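Local coordinates for protein TbpB (Actinobacillus pleuropneumoniae, PDB 3HOL) that probably binds host transferrin as the lipoprotein component of a bacterial transferrin receptor used in iron acquisition, at residues 111-125 against 262-276. Sequence-based numbering, arbitrary orientation.
Sequences AKELPVNQLLTYTGS and SAKHNGSNVDTVRII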
loop_
_atom_site.group_PDB
_atom_site.type_symbol
_atom_site.label_atom_id
_atom_site.label_comp_id
_atom_site.label_asym_id
_atom_site.label_seq_id
_atom_site.Cartn_x
_atom_site.Cartn_y
_atom_site.Cartn_z
ATOM N N ALA A 111 1.879 1.106 5.626
ATOM C CA ALA A 111 3.186 1.526 6.196
ATOM C C ALA A 111 4.238 1.824 5.142
ATOM O O ALA A 111 4.412 1.047 4.214
ATOM C CB ALA A 111 3.723 0.427 7.174
ATOM N N LYS A 112 4.965 2.926 5.284
ATOM C CA LYS A 112 6.084 3.199 4.350
ATOM C C LYS A 112 7.440 3.000 5.022
ATOM O O LYS A 112 8.479 3.017 4.356
ATOM C CB LYS A 112 5.988 4.626 3.785
ATOM C CG LYS A 112 4.854 4.745 2.698
ATOM C CD LYS A 112 4.976 6.038 1.907
ATOM C CE LYS A 112 3.864 6.123 0.833
ATOM N NZ LYS A 112 2.616 6.742 1.380
ATOM N N GLU A 113 7.408 2.837 6.338
ATOM C CA GLU A 113 8.581 2.429 7.104
ATOM C C GLU A 113 8.196 1.250 7.985
ATOM O O GLU A 113 7.045 1.154 8.449
ATOM C CB GLU A 113 9.100 3.581 7.971
ATOM C CG GLU A 113 9.414 4.853 7.196
ATOM C CD GLU A 113 10.156 5.938 8.034
ATOM O OE1 GLU A 113 10.430 5.752 9.245
ATOM O OE2 GLU A 113 10.481 6.983 7.462
ATOM N N LEU A 114 9.157 0.339 8.185
ATOM C CA LEU A 114 9.016 -0.782 9.098
ATOM C C LEU A 114 10.084 -0.721 10.215
ATOM O O LEU A 114 11.184 -0.186 9.975
ATOM C CB LEU A 114 9.232 -2.099 8.306
ATOM C CG LEU A 114 8.271 -2.406 7.141
ATOM C CD1 LEU A 114 8.629 -3.794 6.599
ATOM C CD2 LEU A 114 6.833 -2.428 7.620
ATOM N N PRO A 115 9.772 -1.298 11.399
ATOM C CA PRO A 115 10.780 -1.467 12.450
ATOM C C PRO A 115 11.982 -2.203 11.875
ATOM O O PRO A 115 11.836 -3.062 10.983
ATOM C CB PRO A 115 10.051 -2.272 13.517
ATOM C CG PRO A 115 8.565 -1.888 13.322
ATOM C CD PRO A 115 8.420 -1.708 11.845
ATOM N N VAL A 116 13.170 -1.800 12.314
ATOM C CA VAL A 116 14.434 -2.348 11.775
ATOM C C VAL A 116 14.708 -3.752 12.294
ATOM O O VAL A 116 14.990 -4.665 11.530
ATOM C CB VAL A 116 15.681 -1.453 12.123
ATOM C CG1 VAL A 116 16.900 -1.967 11.369
ATOM C CG2 VAL A 116 15.429 -0.037 11.699
ATOM N N ASN A 117 14.632 -3.940 13.593
ATOM C CA ASN A 117 14.977 -5.250 14.107
ATOM C C ASN A 117 14.279 -5.663 15.390
ATOM O O ASN A 117 14.488 -6.785 15.835
ATOM C CB ASN A 117 16.503 -5.372 14.251
ATOM C CG ASN A 117 17.086 -4.352 15.217
ATOM O OD1 ASN A 117 18.130 -4.588 15.840
ATOM N ND2 ASN A 117 16.430 -3.207 15.341
ATOM N N GLN A 118 13.440 -4.792 15.968
ATOM C CA GLN A 118 12.794 -5.093 17.271
ATOM C C GLN A 118 11.768 -6.203 17.067
ATOM O O GLN A 118 11.043 -6.163 16.068
ATOM C CB GLN A 118 12.085 -3.850 17.838
ATOM C CG GLN A 118 11.715 -3.937 19.318
ATOM C CD GLN A 118 11.273 -2.586 19.918
ATOM O OE1 GLN A 118 11.789 -1.516 19.575
ATOM N NE2 GLN A 118 10.329 -2.650 20.821
ATOM N N LEU A 119 11.721 -7.191 17.964
ATOM C CA LEU A 119 10.731 -8.297 17.856
ATOM C C LEU A 119 9.442 -7.778 18.483
ATOM O O LEU A 119 9.419 -7.470 19.668
ATOM C CB LEU A 119 11.259 -9.556 18.559
ATOM C CG LEU A 119 10.443 -10.849 18.662
ATOM C CD1 LEU A 119 10.133 -11.447 17.283
ATOM C CD2 LEU A 119 11.288 -11.829 19.498
ATOM N N LEU A 120 8.402 -7.588 17.676
ATOM C CA LEU A 120 7.212 -6.884 18.152
ATOM C C LEU A 120 5.948 -7.746 18.179
ATOM O O LEU A 120 5.665 -8.491 17.236
ATOM C CB LEU A 120 6.982 -5.604 17.329
ATOM C CG LEU A 120 7.921 -4.411 17.606
ATOM C CD1 LEU A 120 7.811 -3.448 16.431
ATOM C CD2 LEU A 120 7.584 -3.720 18.916
ATOM N N THR A 121 5.213 -7.648 19.275
ATOM C CA THR A 121 3.961 -8.432 19.455
ATOM C C THR A 121 2.790 -7.523 19.163
ATOM O O THR A 121 2.682 -6.489 19.782
ATOM C CB THR A 121 3.875 -8.973 20.905
ATOM O OG1 THR A 121 4.879 -9.964 21.035
ATOM C CG2 THR A 121 2.521 -9.618 21.196
ATOM N N TYR A 122 1.941 -7.892 18.192
ATOM C CA TYR A 122 0.702 -7.145 17.943
ATOM C C TYR A 122 -0.419 -7.950 18.616
ATOM O O TYR A 122 -0.543 -9.173 18.387
ATOM C CB TYR A 122 0.434 -7.088 16.451
ATOM C CG TYR A 122 1.402 -6.247 15.677
ATOM C CD1 TYR A 122 1.011 -5.007 15.176
ATOM C CD2 TYR A 122 2.717 -6.689 15.435
ATOM C CE1 TYR A 122 1.920 -4.203 14.406
ATOM C CE2 TYR A 122 3.638 -5.889 14.691
ATOM C CZ TYR A 122 3.216 -4.662 14.184
ATOM O OH TYR A 122 4.074 -3.897 13.457
ATOM N N THR A 123 -1.258 -7.260 19.381
ATOM C CA THR A 123 -2.355 -7.856 20.084
ATOM C C THR A 123 -3.655 -7.219 19.662
ATOM O O THR A 123 -3.734 -5.982 19.526
ATOM C CB THR A 123 -2.178 -7.655 21.609
ATOM O OG1 THR A 123 -0.964 -8.315 22.010
ATOM C CG2 THR A 123 -3.299 -8.362 22.347
ATOM N N GLY A 124 -4.694 -8.047 19.514
ATOM C CA GLY A 124 -6.007 -7.548 19.095
ATOM C C GLY A 124 -7.062 -8.643 19.085
ATOM O O GLY A 124 -7.093 -9.483 19.987
ATOM N N SER A 125 -7.970 -8.606 18.094
ATOM C CA SER A 125 -9.082 -9.554 18.056
ATOM C C SER A 125 -9.148 -10.208 16.701
ATOM O O SER A 125 -8.369 -9.891 15.819
ATOM C CB SER A 125 -10.427 -8.848 18.284
ATOM O OG SER A 125 -10.688 -7.921 17.217
ATOM N N SER A 262 -7.409 -7.735 13.467
ATOM C CA SER A 262 -6.658 -6.479 13.565
ATOM C C SER A 262 -5.983 -6.426 14.954
ATOM O O SER A 262 -6.470 -7.011 15.933
ATOM C CB SER A 262 -7.609 -5.276 13.364
ATOM O OG SER A 262 -8.674 -5.304 14.310
ATOM N N ALA A 263 -4.850 -5.728 15.035
ATOM C CA ALA A 263 -4.038 -5.750 16.231
ATOM C C ALA A 263 -3.048 -4.584 16.175
ATOM O O ALA A 263 -2.804 -4.029 15.128
ATOM C CB ALA A 263 -3.283 -7.070 16.317
ATOM N N LYS A 264 -2.457 -4.257 17.322
ATOM C CA LYS A 264 -1.559 -3.113 17.451
ATOM C C LYS A 264 -0.400 -3.551 18.327
ATOM O O LYS A 264 -0.626 -4.305 19.281
ATOM C CB LYS A 264 -2.342 -1.997 18.137
ATOM C CG LYS A 264 -1.527 -0.844 18.699
ATOM C CD LYS A 264 -2.462 0.158 19.436
ATOM C CE LYS A 264 -1.647 1.331 20.008
ATOM N NZ LYS A 264 -0.686 1.911 18.998
ATOM N N HIS A 265 0.825 -3.103 18.003
ATOM C CA HIS A 265 1.978 -3.506 18.787
ATOM C C HIS A 265 2.167 -2.565 20.001
ATOM O O HIS A 265 1.654 -1.465 20.039
ATOM C CB HIS A 265 3.286 -3.662 17.952
ATOM C CG HIS A 265 3.938 -2.364 17.550
ATOM N ND1 HIS A 265 4.559 -1.521 18.450
ATOM C CD2 HIS A 265 4.093 -1.783 16.333
ATOM C CE1 HIS A 265 5.046 -0.473 17.815
ATOM N NE2 HIS A 265 4.798 -0.615 16.523
ATOM N N ASN A 266 2.901 -3.048 20.988
ATOM C CA ASN A 266 3.084 -2.306 22.228
ATOM C C ASN A 266 4.482 -1.703 22.326
ATOM O O ASN A 266 4.958 -1.481 23.437
ATOM C CB ASN A 266 2.821 -3.225 23.437
ATOM C CG ASN A 266 3.784 -4.421 23.497
ATOM O OD1 ASN A 266 4.399 -4.836 22.480
ATOM N ND2 ASN A 266 3.920 -4.992 24.704
ATOM N N GLY A 267 5.139 -1.454 21.193
ATOM C CA GLY A 267 6.519 -0.915 21.209
ATOM C C GLY A 267 6.594 0.586 21.466
ATOM O O GLY A 267 5.639 1.326 21.158
ATOM N N SER A 268 7.726 1.043 22.021
ATOM C CA SER A 268 7.942 2.491 22.276
ATOM C C SER A 268 9.193 2.979 21.586
ATOM O O SER A 268 10.243 2.345 21.719
ATOM C CB SER A 268 8.167 2.747 23.768
ATOM O OG SER A 268 7.222 2.059 24.573
ATOM N N ASN A 269 9.103 4.120 20.897
ATOM C CA ASN A 269 10.291 4.725 20.257
ATOM C C ASN A 269 11.037 3.684 19.390
ATOM O O ASN A 269 12.233 3.427 19.597
ATOM C CB ASN A 269 11.277 5.310 21.309
ATOM C CG ASN A 269 10.709 6.515 22.083
ATOM O OD1 ASN A 269 9.881 6.359 22.995
ATOM N ND2 ASN A 269 11.191 7.715 21.747
ATOM N N VAL A 270 10.303 3.053 18.471
ATOM C CA VAL A 270 10.831 1.984 17.651
ATOM C C VAL A 270 11.652 2.592 16.507
ATOM O O VAL A 270 11.151 3.487 15.822
ATOM C CB VAL A 270 9.638 1.146 17.088
ATOM C CG1 VAL A 270 10.110 0.189 16.019
ATOM C CG2 VAL A 270 8.921 0.411 18.235
ATOM N N ASP A 271 12.883 2.115 16.311
ATOM C CA ASP A 271 13.753 2.536 15.203
ATOM C C ASP A 271 13.206 1.921 13.918
ATOM O O ASP A 271 12.878 0.727 13.896
ATOM C CB ASP A 271 15.171 1.961 15.331
ATOM C CG ASP A 271 15.901 2.363 16.621
ATOM O OD1 ASP A 271 15.657 3.461 17.174
ATOM O OD2 ASP A 271 16.767 1.556 17.045
ATOM N N THR A 272 13.116 2.708 12.855
ATOM C CA THR A 272 12.492 2.217 11.620
ATOM C C THR A 272 13.400 2.444 10.433
ATOM O O THR A 272 14.341 3.262 10.519
ATOM C CB THR A 272 11.092 2.848 11.386
ATOM O OG1 THR A 272 11.243 4.263 11.261
ATOM C CG2 THR A 272 10.156 2.592 12.562
ATOM N N VAL A 273 13.172 1.679 9.346
ATOM C CA VAL A 273 13.797 1.938 8.049
ATOM C C VAL A 273 12.715 2.114 6.966
ATOM O O VAL A 273 11.669 1.459 7.017
ATOM C CB VAL A 273 14.724 0.769 7.568
ATOM C CG1 VAL A 273 16.076 0.850 8.230
ATOM C CG2 VAL A 273 14.084 -0.638 7.775
ATOM N N ARG A 274 12.993 2.948 5.963
ATOM C CA ARG A 274 12.027 3.160 4.877
ATOM C C ARG A 274 11.960 1.933 3.958
ATOM O O ARG A 274 13.003 1.324 3.625
ATOM C CB ARG A 274 12.447 4.359 4.051
ATOM C CG ARG A 274 11.386 4.970 3.146
ATOM C CD ARG A 274 10.999 6.337 3.677
ATOM N NE ARG A 274 9.867 6.796 2.875
ATOM C CZ ARG A 274 8.859 7.485 3.357
ATOM N NH1 ARG A 274 8.862 7.811 4.637
ATOM N NH2 ARG A 274 7.879 7.853 2.555
ATOM N N ILE A 275 10.748 1.594 3.522
ATOM C CA ILE A 275 10.572 0.561 2.489
ATOM C C ILE A 275 9.977 1.134 1.209
ATOM O O ILE A 275 10.180 0.571 0.127
ATOM C CB ILE A 275 9.685 -0.604 2.941
ATOM C CG1 ILE A 275 8.341 -0.112 3.548
ATOM C CG2 ILE A 275 10.458 -1.487 3.912
ATOM C CD1 ILE A 275 7.219 -1.259 3.602
ATOM N N ILE A 276 9.214 2.231 1.337
ATOM C CA ILE A 276 8.466 2.736 0.207
ATOM C C ILE A 276 8.477 4.245 0.142
ATOM O O ILE A 276 8.367 4.910 1.186
ATOM C CB ILE A 276 6.999 2.282 0.326
ATOM C CG1 ILE A 276 6.885 0.751 0.216
ATOM C CG2 ILE A 276 6.100 2.998 -0.693
ATOM C CD1 ILE A 276 5.472 0.251 0.701
HETATM O O HOH W 1 17.736 -0.687 15.481
HETATM O O HOH W 2 13.773 -0.435 17.850
HETATM O O HOH W 3 13.320 -1.693 15.512
HETATM O O HOH W 4 6.361 -6.230 21.547
HETATM O O HOH W 5 -9.356 -5.755 17.031
#
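The seam that closes the N-lobe beta barrel starts where T123 and S125 form hydrogen-bonded pairs with K264 and S262, the first barrel strand running antiparallel to the last. T123 and K264 exchange two backbone bonds, T123 N to K264 O being 3.0 Å, and water 5 joins the hydroxyls of S125 and S262; S262 OG is also hydrogen-bonded to S86 OG. H265 CB sits over the centre of the Y122 ring, a CH-pi contact 3.6 Å from the centroid. With CG between its own backbone N and carbonyl carbon (chi1 75°), H265 turns its imidazole edge toward the Y122 face in an offset edge-to-face pair, planes 86° apart. L120 CD1 covers a face of the imidazole, while G267 N donates to H265 ND1 within the ring plane at 2.8 Å, which helps hold the ring's rotation. The Y122 hydroxyl is bonded to the carbonyl of A243.

Beyond Y122 and H265 the chains part, then meet again. V270 CG1 packs on P115 CB at 3.5 Å, and waters 2 and 3 link Q118 to the D271 backbone. L114 and V273 then form a hydrogen-bonded pair, while K112 O takes two N-H groups from the same face of its plane, I275 N at 2.8 Å and the longer I276 N. E113 divides its carboxylate: OE1 accepts a short bond from T272 OG1, 2.6 Å, and OE2 meets the edge of the R274 guanidinium in a weak salt bridge (NH1, 3.4 Å). K112 CB lies over a face of that guanidinium, near its rim; the like charges are each answered elsewhere, K112 by E290 and R274 by D277. Here strand 113-115 lies beside strand 272-282 in a sheet continuing to 356-363, consistent with the C-lobe handle of TbpB's barrel-and-handle architecture.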